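Local coordinates for aminotransferase AspB (Helicobacter pylori 26695, PDB 3EZS), which probably transfers amino groups between amino acids and keto acids with the help of pyridoxal 5'-phosphate, as class I and II aminotransferases do, at residues A[62-67]-A[267-272]; A[70-75]-A[225-230]; A[38-43]-A[272-277]. One frame throughout, in Å; residues are numbered along the deposited sequence. Where two conformers were deposited one is given.

How the interactions relate
All three contacts lie on one side of the chain's centre and share two helices. Helix 266-277 packs against helix 62-76 in interaction 1 and against helix 39-46 in interaction 3; these two have S272 in common, with centres about 10 Å apart. Helix 62-76 then carries on from interaction 1 into interaction 2, whose centre is about 13 Å from the first and about 15 Å from the third. R74 NH2 reaches W276 O at 2.9 Å, a probable hydrogen bond between interactions 2 and 3. Interaction 2 alone touches the bound phosphate, through S228 and S230, a position consistent with the cofactor pocket; the other two are helix packing.

Interaction 1. Residues A[62-67]-A[267-272]; sequences ESLRAA and AIQKAS
L64 and Q269 mark the closest backbone approach, with CA atoms 6.6 Å apart, where helices 62-67 and 267-272 run almost parallel at 22° with axes 9.3 Å apart. They belong to helices 62-76 and 266-277, which pack side by side in the aminotransferase chain; I268 meets I268 of the second subunit, so the contact lies beside the dimer interface.

L64 is the main apolar piece. Its CG stands anti to the backbone N (chi1 176°), a rotation that swings the forked end across to the other helix. CD1 rests 3.8 Å from S272 CB and also lies near Q269 O, while CD2 lies 3.8 Å from Q269 OE1, the two side chains crossing at about a right angle. The forked end of leucine thus lets one methyl meet S272 and the other Q269. S272 turns its OG back along its own helix, 3.1 Å from I268 O.

Q269 is buried, yet its amide is held at both ends: OE1 accepts from the backbone N of E61 and NE2 donates to S264 O. These two bonds should fix the rotation of the amide. With the E61 N-H already its partner, OE1 meets L64 CD2 by van der Waals packing. At the margin, K270 starts away from helix 62-67, but a bend at chi2 (-63°) brings NZ back to 3.7 Å from S63 OG. Both groups turn to the same carboxylate oxygen, E273 OE1, which takes a salt bridge from the lysine and a hydrogen bond from the serine.

With no hydrogen bond directly between the two segments, cohesion here comes from leucine packing and from polar groups satisfied just beyond them; the lysine and serine together would be expected to stabilise the negative charge of E273.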
ATOM      1  N   GLU A  62     -10.060   5.258 -14.233  1.00 41.28           N
ATOM      2  CA  GLU A  62     -10.124   4.720 -15.586  1.00 44.35           C
ATOM      3  C   GLU A  62      -9.184   5.430 -16.538  1.00 41.48           C
ATOM      4  O   GLU A  62      -8.617   4.800 -17.421  1.00 40.22           O
ATOM      5  CB  GLU A  62     -11.547   4.848 -16.150  1.00 46.59           C
ATOM      6  CG  GLU A  62     -12.493   3.788 -15.639  1.00 57.46           C
ATOM      7  CD  GLU A  62     -12.028   2.407 -16.050  1.00 68.47           C
ATOM      8  OE1 GLU A  62     -11.697   2.223 -17.248  1.00 72.79           O
ATOM      9  OE2 GLU A  62     -11.976   1.517 -15.178  1.00 70.75           O
ATOM     10  N   SER A  63      -9.041   6.747 -16.360  1.00 40.55           N
ATOM     11  CA  SER A  63      -8.186   7.543 -17.220  1.00 40.23           C
ATOM     12  C   SER A  63      -6.724   7.137 -17.059  1.00 38.17           C
ATOM     13  O   SER A  63      -5.995   7.115 -18.014  1.00 39.96           O
ATOM     14  CB  SER A  63      -8.402   9.031 -16.943  1.00 42.84           C
ATOM     15  OG  SER A  63      -8.150   9.357 -15.587  1.00 43.03           O
ATOM     16  N   LEU A  64      -6.306   6.806 -15.853  1.00 40.41           N
ATOM     17  CA  LEU A  64      -4.929   6.340 -15.614  1.00 40.31           C
ATOM     18  C   LEU A  64      -4.688   4.964 -16.260  1.00 38.57           C
ATOM     19  O   LEU A  64      -3.681   4.773 -16.922  1.00 37.35           O
ATOM     20  CB  LEU A  64      -4.618   6.305 -14.112  1.00 41.58           C
ATOM     21  CG  LEU A  64      -3.248   5.750 -13.705  1.00 41.38           C
ATOM     22  CD1 LEU A  64      -2.084   6.557 -14.329  1.00 35.74           C
ATOM     23  CD2 LEU A  64      -3.166   5.694 -12.176  1.00 38.90           C
ATOM     24  N   ARG A  65      -5.627   4.031 -16.090  1.00 39.07           N
ATOM     25  CA  ARG A  65      -5.497   2.691 -16.691  0.50 39.37           C
ATOM     26  C   ARG A  65      -5.363   2.790 -18.210  1.00 38.52           C
ATOM     27  O   ARG A  65      -4.497   2.125 -18.812  1.00 36.65           O
ATOM     28  CB  ARG A  65      -6.673   1.791 -16.291  0.50 39.18           C
ATOM     29  CG  ARG A  65      -6.599   1.337 -14.829  0.50 41.74           C
ATOM     30  CD  ARG A  65      -7.918   0.812 -14.272  0.50 43.44           C
ATOM     31  NE  ARG A  65      -8.339  -0.490 -14.793  0.50 45.69           N
ATOM     32  CZ  ARG A  65      -9.153  -0.685 -15.828  0.50 53.24           C
ATOM     33  NH1 ARG A  65      -9.651   0.333 -16.520  0.50 56.32           N
ATOM     34  NH2 ARG A  65      -9.470  -1.925 -16.186  0.50 55.39           N
ATOM     35  N   ALA A  66      -6.207   3.624 -18.825  1.00 36.87           N
ATOM     36  CA  ALA A  66      -6.155   3.866 -20.273  1.00 36.68           C
ATOM     37  C   ALA A  66      -4.808   4.468 -20.697  1.00 36.86           C
ATOM     38  O   ALA A  66      -4.247   4.057 -21.701  1.00 37.85           O
ATOM     39  CB  ALA A  66      -7.320   4.772 -20.714  1.00 34.75           C
ATOM     40  N   ALA A  67      -4.286   5.433 -19.937  1.00 38.86           N
ATOM     41  CA  ALA A  67      -2.965   6.015 -20.241  1.00 39.47           C
ATOM     42  C   ALA A  67      -1.879   4.946 -20.144  1.00 40.80           C
ATOM     43  O   ALA A  67      -0.928   4.941 -20.939  1.00 43.28           O
ATOM     44  CB  ALA A  67      -2.635   7.176 -19.304  1.00 39.17           C
ATOM     45  N   ALA A 267      -5.187  13.453  -7.490  1.00 35.89           N
ATOM     46  CA  ALA A 267      -4.261  14.451  -7.993  1.00 34.57           C
ATOM     47  C   ALA A 267      -2.940  13.793  -8.363  1.00 36.39           C
ATOM     48  O   ALA A 267      -2.316  14.172  -9.364  1.00 38.94           O
ATOM     49  CB  ALA A 267      -4.061  15.531  -6.959  1.00 33.41           C
ATOM     50  N   ILE A 268      -2.497  12.819  -7.551  1.00 35.95           N
ATOM     51  CA  ILE A 268      -1.277  12.074  -7.853  1.00 35.60           C
ATOM     52  C   ILE A 268      -1.476  11.231  -9.115  1.00 36.50           C
ATOM     53  O   ILE A 268      -0.575  11.131  -9.963  1.00 37.71           O
ATOM     54  CB  ILE A 268      -0.850  11.149  -6.680  1.00 35.86           C
ATOM     55  CG1 ILE A 268      -0.286  11.968  -5.497  1.00 37.87           C
ATOM     56  CG2 ILE A 268       0.176  10.097  -7.154  1.00 31.40           C
ATOM     57  CD1 ILE A 268       1.083  12.695  -5.729  1.00 31.77           C
ATOM     58  N   GLN A 269      -2.660  10.631  -9.234  1.00 35.93           N
ATOM     59  CA  GLN A 269      -3.019   9.833 -10.398  1.00 34.67           C
ATOM     60  C   GLN A 269      -3.088  10.685 -11.674  1.00 36.59           C
ATOM     61  O   GLN A 269      -2.741  10.193 -12.742  1.00 34.58           O
ATOM     62  CB  GLN A 269      -4.350   9.145 -10.185  1.00 35.28           C
ATOM     63  CG  GLN A 269      -4.439   8.223  -8.947  1.00 36.58           C
ATOM     64  CD  GLN A 269      -5.697   7.389  -8.953  1.00 37.70           C
ATOM     65  OE1 GLN A 269      -6.093   6.893 -10.007  1.00 39.84           O
ATOM     66  NE2 GLN A 269      -6.327   7.210  -7.781  1.00 39.74           N
ATOM     67  N   LYS A 270      -3.545  11.943 -11.586  1.00 38.70           N
ATOM     68  CA  LYS A 270      -3.537  12.829 -12.779  1.00 39.70           C
ATOM     69  C   LYS A 270      -2.119  13.098 -13.252  1.00 40.01           C
ATOM     70  O   LYS A 270      -1.859  13.083 -14.462  1.00 39.06           O
ATOM     71  CB  LYS A 270      -4.237  14.194 -12.554  1.00 39.96           C
ATOM     72  CG  LYS A 270      -5.696  14.249 -12.936  1.00 48.64           C
ATOM     73  CD  LYS A 270      -5.946  14.015 -14.445  1.00 52.10           C
ATOM     74  CE  LYS A 270      -7.433  13.736 -14.728  1.00 52.92           C
ATOM     75  NZ  LYS A 270      -7.643  12.953 -15.994  1.00 54.95           N
ATOM     76  N   ALA A 271      -1.217  13.397 -12.307  1.00 38.78           N
ATOM     77  CA  ALA A 271       0.202  13.616 -12.642  1.00 38.78           C
ATOM     78  C   ALA A 271       0.837  12.326 -13.217  1.00 38.34           C
ATOM     79  O   ALA A 271       1.655  12.379 -14.157  1.00 37.31           O
ATOM     80  CB  ALA A 271       0.990  14.135 -11.423  1.00 36.61           C
ATOM     81  N   SER A 272       0.457  11.177 -12.663  1.00 39.24           N
ATOM     82  CA  SER A 272       0.918   9.882 -13.192  1.00 39.51           C
ATOM     83  C   SER A 272       0.413   9.712 -14.607  1.00 38.47           C
ATOM     84  O   SER A 272       1.149   9.272 -15.476  1.00 40.05           O
ATOM     85  CB  SER A 272       0.377   8.723 -12.375  1.00 39.70           C
ATOM     86  OG  SER A 272       0.939   8.733 -11.089  1.00 43.04           O
TER

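Interaction 2. Residues A[70-75]-A[225-230]; sequences GFFKRR and VIHSLS. With PO4 (phosphate ion), chain C.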
ATOM      1  N   GLY A  70      -2.188   2.740 -23.188  1.00 37.73           N
ATOM      2  CA  GLY A  70      -1.672   3.477 -24.350  1.00 38.87           C
ATOM      3  C   GLY A  70      -0.154   3.392 -24.421  1.00 39.46           C
ATOM      4  O   GLY A  70       0.416   3.166 -25.490  1.00 38.75           O
ATOM      5  N   PHE A  71       0.484   3.562 -23.264  1.00 39.26           N
ATOM      6  CA  PHE A  71       1.933   3.387 -23.137  1.00 40.14           C
ATOM      7  C   PHE A  71       2.386   2.011 -23.641  1.00 39.93           C
ATOM      8  O   PHE A  71       3.331   1.910 -24.437  1.00 41.32           O
ATOM      9  CB  PHE A  71       2.408   3.582 -21.683  1.00 38.68           C
ATOM     10  CG  PHE A  71       3.801   3.070 -21.450  1.00 41.15           C
ATOM     11  CD1 PHE A  71       4.892   3.751 -21.967  1.00 40.07           C
ATOM     12  CD2 PHE A  71       4.015   1.884 -20.778  1.00 40.98           C
ATOM     13  CE1 PHE A  71       6.145   3.266 -21.812  1.00 40.74           C
ATOM     14  CE2 PHE A  71       5.268   1.394 -20.623  1.00 39.13           C
ATOM     15  CZ  PHE A  71       6.348   2.104 -21.118  1.00 38.12           C
ATOM     16  N   PHE A  72       1.709   0.957 -23.193  1.00 41.21           N
ATOM     17  CA  PHE A  72       2.079  -0.412 -23.573  1.00 41.59           C
ATOM     18  C   PHE A  72       1.948  -0.627 -25.089  1.00 42.36           C
ATOM     19  O   PHE A  72       2.791  -1.294 -25.702  1.00 40.04           O
ATOM     20  CB  PHE A  72       1.283  -1.452 -22.787  1.00 43.11           C
ATOM     21  CG  PHE A  72       2.002  -2.750 -22.622  1.00 41.63           C
ATOM     22  CD1 PHE A  72       2.854  -2.941 -21.552  1.00 42.83           C
ATOM     23  CD2 PHE A  72       1.869  -3.757 -23.549  1.00 39.77           C
ATOM     24  CE1 PHE A  72       3.533  -4.117 -21.400  1.00 40.05           C
ATOM     25  CE2 PHE A  72       2.551  -4.933 -23.398  1.00 34.61           C
ATOM     26  CZ  PHE A  72       3.384  -5.114 -22.329  1.00 39.31           C
ATOM     27  N   LYS A  73       0.913  -0.033 -25.682  1.00 40.89           N
ATOM     28  CA  LYS A  73       0.705  -0.089 -27.121  1.00 41.68           C
ATOM     29  C   LYS A  73       1.818   0.611 -27.888  1.00 40.89           C
ATOM     30  O   LYS A  73       2.416   0.014 -28.761  1.00 43.26           O
ATOM     31  CB  LYS A  73      -0.657   0.519 -27.498  1.00 42.43           C
ATOM     32  CG  LYS A  73      -1.009   0.416 -28.988  1.00 43.85           C
ATOM     33  CD  LYS A  73      -2.397   1.002 -29.301  1.00 44.92           C
ATOM     34  N   ARG A  74       2.102   1.866 -27.566  1.00 39.77           N
ATOM     35  CA  ARG A  74       3.170   2.591 -28.234  1.00 40.13           C
ATOM     36  C   ARG A  74       4.519   1.922 -28.068  1.00 39.96           C
ATOM     37  O   ARG A  74       5.298   1.839 -29.017  1.00 37.81           O
ATOM     38  CB  ARG A  74       3.306   3.999 -27.677  1.00 40.85           C
ATOM     39  CG  ARG A  74       2.119   4.941 -27.924  1.00 40.53           C
ATOM     40  CD  ARG A  74       2.556   6.381 -27.615  1.00 43.30           C
ATOM     41  NE  ARG A  74       3.128   6.508 -26.276  1.00 46.33           N
ATOM     42  CZ  ARG A  74       2.428   6.706 -25.156  1.00 47.69           C
ATOM     43  NH1 ARG A  74       1.098   6.777 -25.157  1.00 47.80           N
ATOM     44  NH2 ARG A  74       3.069   6.823 -24.007  1.00 42.15           N
ATOM     45  N   ARG A  75       4.782   1.425 -26.863  1.00 40.66           N
ATOM     46  CA  ARG A  75       6.089   0.873 -26.537  1.00 41.33           C
ATOM     47  C   ARG A  75       6.322  -0.553 -27.004  1.00 41.24           C
ATOM     48  O   ARG A  75       7.409  -0.853 -27.482  1.00 39.50           O
ATOM     49  CB  ARG A  75       6.347   0.976 -25.025  1.00 42.65           C
ATOM     50  CG  ARG A  75       7.634   0.313 -24.536  1.00 39.60           C
ATOM     51  CD  ARG A  75       8.920   0.883 -25.157  1.00 41.53           C
ATOM     52  NE  ARG A  75      10.051   0.189 -24.551  1.00 41.43           N
ATOM     53  CZ  ARG A  75      10.562  -0.974 -24.957  1.00 41.36           C
ATOM     54  NH1 ARG A  75      10.110  -1.603 -26.024  1.00 42.36           N
ATOM     55  NH2 ARG A  75      11.556  -1.512 -24.278  1.00 43.22           N
ATOM     56  N   VAL A 225       3.631  -9.291 -16.454  1.00 39.86           N
ATOM     57  CA  VAL A 225       4.774  -8.387 -16.489  1.00 36.86           C
ATOM     58  C   VAL A 225       4.431  -7.256 -15.532  1.00 38.54           C
ATOM     59  O   VAL A 225       3.278  -6.862 -15.424  1.00 42.72           O
ATOM     60  CB  VAL A 225       5.072  -7.840 -17.924  1.00 37.42           C
ATOM     61  CG1 VAL A 225       5.497  -8.973 -18.901  1.00 33.02           C
ATOM     62  CG2 VAL A 225       3.879  -7.071 -18.484  1.00 35.83           C
ATOM     63  N   ILE A 226       5.433  -6.745 -14.839  1.00 39.96           N
ATOM     64  CA  ILE A 226       5.267  -5.696 -13.839  1.00 39.15           C
ATOM     65  C   ILE A 226       6.078  -4.467 -14.266  1.00 38.19           C
ATOM     66  O   ILE A 226       7.258  -4.574 -14.556  1.00 39.47           O
ATOM     67  CB  ILE A 226       5.701  -6.223 -12.442  1.00 38.83           C
ATOM     68  CG1 ILE A 226       4.723  -7.305 -11.981  1.00 32.96           C
ATOM     69  CG2 ILE A 226       5.778  -5.068 -11.403  1.00 38.37           C
ATOM     70  CD1 ILE A 226       5.036  -7.933 -10.615  1.00 39.54           C
ATOM     71  N   HIS A 227       5.430  -3.309 -14.316  1.00 39.61           N
ATOM     72  CA  HIS A 227       6.072  -2.063 -14.749  1.00 40.43           C
ATOM     73  C   HIS A 227       5.969  -0.994 -13.681  1.00 39.73           C
ATOM     74  O   HIS A 227       5.137  -1.090 -12.777  1.00 40.15           O
ATOM     75  CB  HIS A 227       5.467  -1.584 -16.077  1.00 39.71           C
ATOM     76  CG  HIS A 227       5.860  -2.425 -17.258  1.00 42.23           C
ATOM     77  ND1 HIS A 227       6.770  -2.000 -18.204  1.00 40.17           N
ATOM     78  CD2 HIS A 227       5.483  -3.675 -17.633  1.00 48.38           C
ATOM     79  CE1 HIS A 227       6.921  -2.940 -19.124  1.00 43.60           C
ATOM     80  NE2 HIS A 227       6.154  -3.970 -18.803  1.00 35.79           N
ATOM     81  N   SER A 228       6.851   0.000 -13.781  1.00 39.49           N
ATOM     82  CA  SER A 228       6.899   1.133 -12.862  1.00 40.73           C
ATOM     83  C   SER A 228       7.282   2.393 -13.614  1.00 41.34           C
ATOM     84  O   SER A 228       8.017   2.327 -14.570  1.00 42.22           O
ATOM     85  CB  SER A 228       7.951   0.904 -11.791  1.00 41.25           C
ATOM     86  OG  SER A 228       8.106   2.059 -10.976  1.00 43.66           O
ATOM     87  N   LEU A 229       6.822   3.537 -13.125  1.00 41.97           N
ATOM     88  CA  LEU A 229       7.125   4.843 -13.714  1.00 44.03           C
ATOM     89  C   LEU A 229       8.361   5.527 -13.086  1.00 42.43           C
ATOM     90  O   LEU A 229       8.883   6.507 -13.613  1.00 41.98           O
ATOM     91  CB  LEU A 229       5.925   5.739 -13.440  1.00 44.67           C
ATOM     92  CG  LEU A 229       5.716   6.999 -14.260  1.00 49.42           C
ATOM     93  CD1 LEU A 229       5.637   6.652 -15.750  1.00 53.53           C
ATOM     94  CD2 LEU A 229       4.436   7.683 -13.777  1.00 46.24           C
ATOM     95  N   SER A 230       8.799   5.013 -11.949  1.00 40.84           N
ATOM     96  CA  SER A 230       9.833   5.645 -11.139  1.00 42.20           C
ATOM     97  C   SER A 230      11.103   6.036 -11.854  1.00 43.88           C
ATOM     98  O   SER A 230      11.571   7.158 -11.681  1.00 46.02           O
ATOM     99  CB  SER A 230      10.178   4.749  -9.948  1.00 40.41           C
ATOM    100  OG  SER A 230       9.006   4.482  -9.202  1.00 42.94           O
TER
HETATM  101  P   PO4 C 376       9.116   1.117  -7.622  1.00 38.17           P
HETATM  102  O1  PO4 C 376       8.180   0.998  -8.792  1.00 41.02           O
HETATM  103  O2  PO4 C 376       8.450   0.666  -6.366  1.00 37.69           O
HETATM  104  O3  PO4 C 376       9.500   2.542  -7.440  1.00 37.68           O
HETATM  105  O4  PO4 C 376      10.289   0.214  -7.863  1.00 45.59           O
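F72 turns the edge of its ring toward the face of H227 in an offset edge-to-face pair, with centroids 5.6 Å apart and planes at 82°. Its CG is roughly anti to the backbone N (chi1 -153°), which carries the ring off helix 70-75 toward the strand and puts CE1 3.7 Å from H227 NE2. That nitrogen also has a weak hydrogen bond to E194. H227 CG, anti to the carbonyl carbon (chi1 -72°), sets the ring that F72 meets. V225 and H227, two residues apart, both point toward the helix, while I226 between them faces the other side; V225 CG2 packs 4.2 Å from F72 CE1. F71 brings CE2 to 4.4 Å from H227 ND1, and R75 CB lies over one face of the F71 ring, toward its rim. Further on, S228 OG accepts from S230 N in an ST turn. S230 OG donates to phosphate O3 at 2.7 Å. This ion, probably from the crystallisation liquor, may mark where pyridoxal phosphate binds in the family. Strand 223-228 lies between strands 189-193 and 241-245; helix 62-76 packs against it beside helix 208-214, with F242 nearly parallel to the H227 ring.

Interaction 3. Residues A[38-43]-A[272-277]; sequences PKFIQD and SEAAWL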
ATOM      1  N   PRO A  38      10.063  16.262 -14.179  1.00 39.64           N
ATOM      2  CA  PRO A  38       9.656  17.228 -15.205  1.00 40.74           C
ATOM      3  C   PRO A  38       8.531  18.156 -14.766  1.00 42.01           C
ATOM      4  O   PRO A  38       7.560  17.712 -14.140  1.00 41.76           O
ATOM      5  CB  PRO A  38       9.202  16.336 -16.359  1.00 40.83           C
ATOM      6  CG  PRO A  38      10.062  15.115 -16.194  1.00 42.65           C
ATOM      7  CD  PRO A  38      10.137  14.898 -14.723  1.00 37.89           C
ATOM      8  N   LYS A  39       8.682  19.436 -15.096  1.00 43.23           N
ATOM      9  CA  LYS A  39       7.720  20.477 -14.724  1.00 43.80           C
ATOM     10  C   LYS A  39       6.263  20.140 -15.042  1.00 42.88           C
ATOM     11  O   LYS A  39       5.385  20.363 -14.189  1.00 41.33           O
ATOM     12  CB  LYS A  39       8.050  21.797 -15.426  1.00 45.12           C
ATOM     13  CG  LYS A  39       7.421  23.000 -14.751  1.00 52.26           C
ATOM     14  CD  LYS A  39       7.172  24.164 -15.681  1.00 57.15           C
ATOM     15  CE  LYS A  39       6.426  25.280 -14.954  1.00 58.04           C
ATOM     16  NZ  LYS A  39       5.754  26.183 -15.923  1.00 64.78           N
ATOM     17  N   PHE A  40       5.996  19.618 -16.246  1.00 40.73           N
ATOM     18  CA  PHE A  40       4.604  19.338 -16.640  1.00 40.76           C
ATOM     19  C   PHE A  40       3.911  18.324 -15.709  1.00 40.63           C
ATOM     20  O   PHE A  40       2.699  18.395 -15.506  1.00 39.36           O
ATOM     21  CB  PHE A  40       4.483  18.907 -18.108  1.00 40.50           C
ATOM     22  CG  PHE A  40       4.794  17.447 -18.375  1.00 38.00           C
ATOM     23  CD1 PHE A  40       6.102  17.021 -18.566  1.00 37.16           C
ATOM     24  CD2 PHE A  40       3.761  16.520 -18.517  1.00 30.31           C
ATOM     25  CE1 PHE A  40       6.389  15.686 -18.837  1.00 35.14           C
ATOM     26  CE2 PHE A  40       4.032  15.188 -18.785  1.00 34.67           C
ATOM     27  CZ  PHE A  40       5.348  14.762 -18.955  1.00 35.46           C
ATOM     28  N   ILE A  41       4.694  17.394 -15.164  1.00 40.22           N
ATOM     29  CA  ILE A  41       4.208  16.387 -14.215  1.00 39.09           C
ATOM     30  C   ILE A  41       3.850  17.082 -12.895  1.00 40.09           C
ATOM     31  O   ILE A  41       2.773  16.869 -12.345  1.00 39.98           O
ATOM     32  CB  ILE A  41       5.274  15.286 -14.023  1.00 39.58           C
ATOM     33  CG1 ILE A  41       5.421  14.493 -15.330  1.00 39.21           C
ATOM     34  CG2 ILE A  41       4.927  14.350 -12.894  1.00 35.14           C
ATOM     35  CD1 ILE A  41       6.578  13.539 -15.332  1.00 35.69           C
ATOM     36  N   GLN A  42       4.744  17.950 -12.423  1.00 39.27           N
ATOM     37  CA  GLN A  42       4.513  18.723 -11.225  1.00 37.73           C
ATOM     38  C   GLN A  42       3.303  19.639 -11.368  1.00 37.52           C
ATOM     39  O   GLN A  42       2.533  19.758 -10.433  1.00 36.40           O
ATOM     40  CB  GLN A  42       5.740  19.569 -10.884  1.00 39.43           C
ATOM     41  CG  GLN A  42       7.025  18.760 -10.567  1.00 40.07           C
ATOM     42  CD  GLN A  42       8.099  19.640  -9.957  1.00 41.07           C
ATOM     43  OE1 GLN A  42       7.814  20.380  -9.010  1.00 37.48           O
ATOM     44  NE2 GLN A  42       9.346  19.551 -10.472  1.00 34.72           N
ATOM     45  N   ASP A  43       3.157  20.301 -12.523  1.00 37.17           N
ATOM     46  CA  ASP A  43       2.014  21.170 -12.793  1.00 37.95           C
ATOM     47  C   ASP A  43       0.681  20.405 -12.821  1.00 38.91           C
ATOM     48  O   ASP A  43      -0.355  20.936 -12.414  1.00 38.82           O
ATOM     49  CB  ASP A  43       2.201  21.935 -14.117  1.00 38.75           C
ATOM     50  CG  ASP A  43       3.279  23.030 -14.040  1.00 44.78           C
ATOM     51  OD1 ASP A  43       3.692  23.446 -12.920  1.00 43.53           O
ATOM     52  OD2 ASP A  43       3.704  23.483 -15.126  1.00 46.86           O
ATOM     53  N   SER A 272       0.457  11.177 -12.663  1.00 39.24           N
ATOM     54  CA  SER A 272       0.918   9.882 -13.192  1.00 39.51           C
ATOM     55  C   SER A 272       0.413   9.712 -14.607  1.00 38.47           C
ATOM     56  O   SER A 272       1.149   9.272 -15.476  1.00 40.05           O
ATOM     57  CB  SER A 272       0.377   8.723 -12.375  1.00 39.70           C
ATOM     58  OG  SER A 272       0.939   8.733 -11.089  1.00 43.04           O
ATOM     59  N   GLU A 273      -0.845  10.070 -14.833  1.00 38.95           N
ATOM     60  CA  GLU A 273      -1.451   9.955 -16.164  1.00 39.89           C
ATOM     61  C   GLU A 273      -0.720  10.833 -17.187  1.00 39.57           C
ATOM     62  O   GLU A 273      -0.469  10.401 -18.305  1.00 39.64           O
ATOM     63  CB  GLU A 273      -2.917  10.355 -16.099  1.00 38.31           C
ATOM     64  CG  GLU A 273      -3.660  10.222 -17.415  1.00 41.54           C
ATOM     65  CD  GLU A 273      -5.028  10.868 -17.373  1.00 42.70           C
ATOM     66  OE1 GLU A 273      -5.562  11.060 -16.267  1.00 48.44           O
ATOM     67  OE2 GLU A 273      -5.571  11.178 -18.455  1.00 46.83           O
ATOM     68  N   ALA A 274      -0.402  12.069 -16.800  1.00 37.03           N
ATOM     69  CA  ALA A 274       0.322  12.974 -17.682  1.00 37.66           C
ATOM     70  C   ALA A 274       1.679  12.358 -18.040  1.00 39.17           C
ATOM     71  O   ALA A 274       2.088  12.408 -19.194  1.00 43.15           O
ATOM     72  CB  ALA A 274       0.477  14.362 -17.031  1.00 34.41           C
ATOM     73  N   ALA A 275       2.350  11.742 -17.062  1.00 39.46           N
ATOM     74  CA  ALA A 275       3.648  11.078 -17.279  1.00 38.53           C
ATOM     75  C   ALA A 275       3.540   9.917 -18.258  1.00 38.49           C
ATOM     76  O   ALA A 275       4.329   9.823 -19.200  1.00 37.01           O
ATOM     77  CB  ALA A 275       4.270  10.594 -15.929  1.00 36.16           C
ATOM     78  N   TRP A 276       2.545   9.050 -18.065  1.00 40.93           N
ATOM     79  CA  TRP A 276       2.397   7.878 -18.942  1.00 40.52           C
ATOM     80  C   TRP A 276       2.001   8.225 -20.371  1.00 39.95           C
ATOM     81  O   TRP A 276       2.287   7.458 -21.267  1.00 40.46           O
ATOM     82  CB  TRP A 276       1.402   6.854 -18.381  1.00 40.20           C
ATOM     83  CG  TRP A 276       1.867   6.049 -17.171  1.00 38.56           C
ATOM     84  CD1 TRP A 276       1.398   6.146 -15.897  1.00 34.94           C
ATOM     85  CD2 TRP A 276       2.873   5.013 -17.146  1.00 34.46           C
ATOM     86  NE1 TRP A 276       2.043   5.240 -15.083  1.00 36.67           N
ATOM     87  CE2 TRP A 276       2.959   4.543 -15.819  1.00 38.20           C
ATOM     88  CE3 TRP A 276       3.725   4.458 -18.112  1.00 39.37           C
ATOM     89  CZ2 TRP A 276       3.839   3.515 -15.434  1.00 39.13           C
ATOM     90  CZ3 TRP A 276       4.623   3.441 -17.716  1.00 37.68           C
ATOM     91  CH2 TRP A 276       4.644   2.972 -16.395  1.00 34.67           C
ATOM     92  N   LEU A 277       1.307   9.346 -20.565  1.00 40.02           N
ATOM     93  CA  LEU A 277       0.885   9.792 -21.884  1.00 39.76           C
ATOM     94  C   LEU A 277       2.031  10.355 -22.752  1.00 40.69           C
ATOM     95  O   LEU A 277       1.913  10.402 -23.975  1.00 38.52           O
ATOM     96  CB  LEU A 277      -0.180  10.887 -21.752  1.00 38.66           C
ATOM     97  CG  LEU A 277      -1.601  10.584 -21.285  1.00 39.65           C
ATOM     98  CD1 LEU A 277      -2.328  11.849 -20.762  1.00 36.16           C
ATOM     99  CD2 LEU A 277      -2.413   9.909 -22.406  1.00 36.77           C
TER
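F40 and A274 meet where two helices pack roughly antiparallel, a helix-helix contact within the class I and II aminotransferase fold: the axes of 39-43 and 272-277 pass 8.7 Å apart, with their directions 150° from each other. Small alanines at 274 and 275 are consistent with this distance; F40 comes up to the A274 backbone, and I41 meets the A275 methyl.

F40 has the most surface buried of the four. Its CG lies between the backbone N and the carbonyl carbon (chi1 81°), a rotation that carries the ring across to A274, with CE2 4.0 Å from A274 CB. The next residue, I41, lays its CG1 over one face of the ring, toward the rim and 3.6 Å above the plane. From there the extended ethyl arm of I41 (chi2 171°) brings CD1 to 3.8 Å from CB of A275, the residue nearest to it in backbone register; the long arm of isoleucine thus pairs with the short side chain of alanine.

H281 of helix 280-299 meets F40 edge to face and touches I41; Q42 of helix 39-46 is hydrogen-bonded to T49 of the second subunit. The tightest point is polar against aromatic: A274 O lies in the plane of the F40 ring, at its edge, 3.4 Å from CE2.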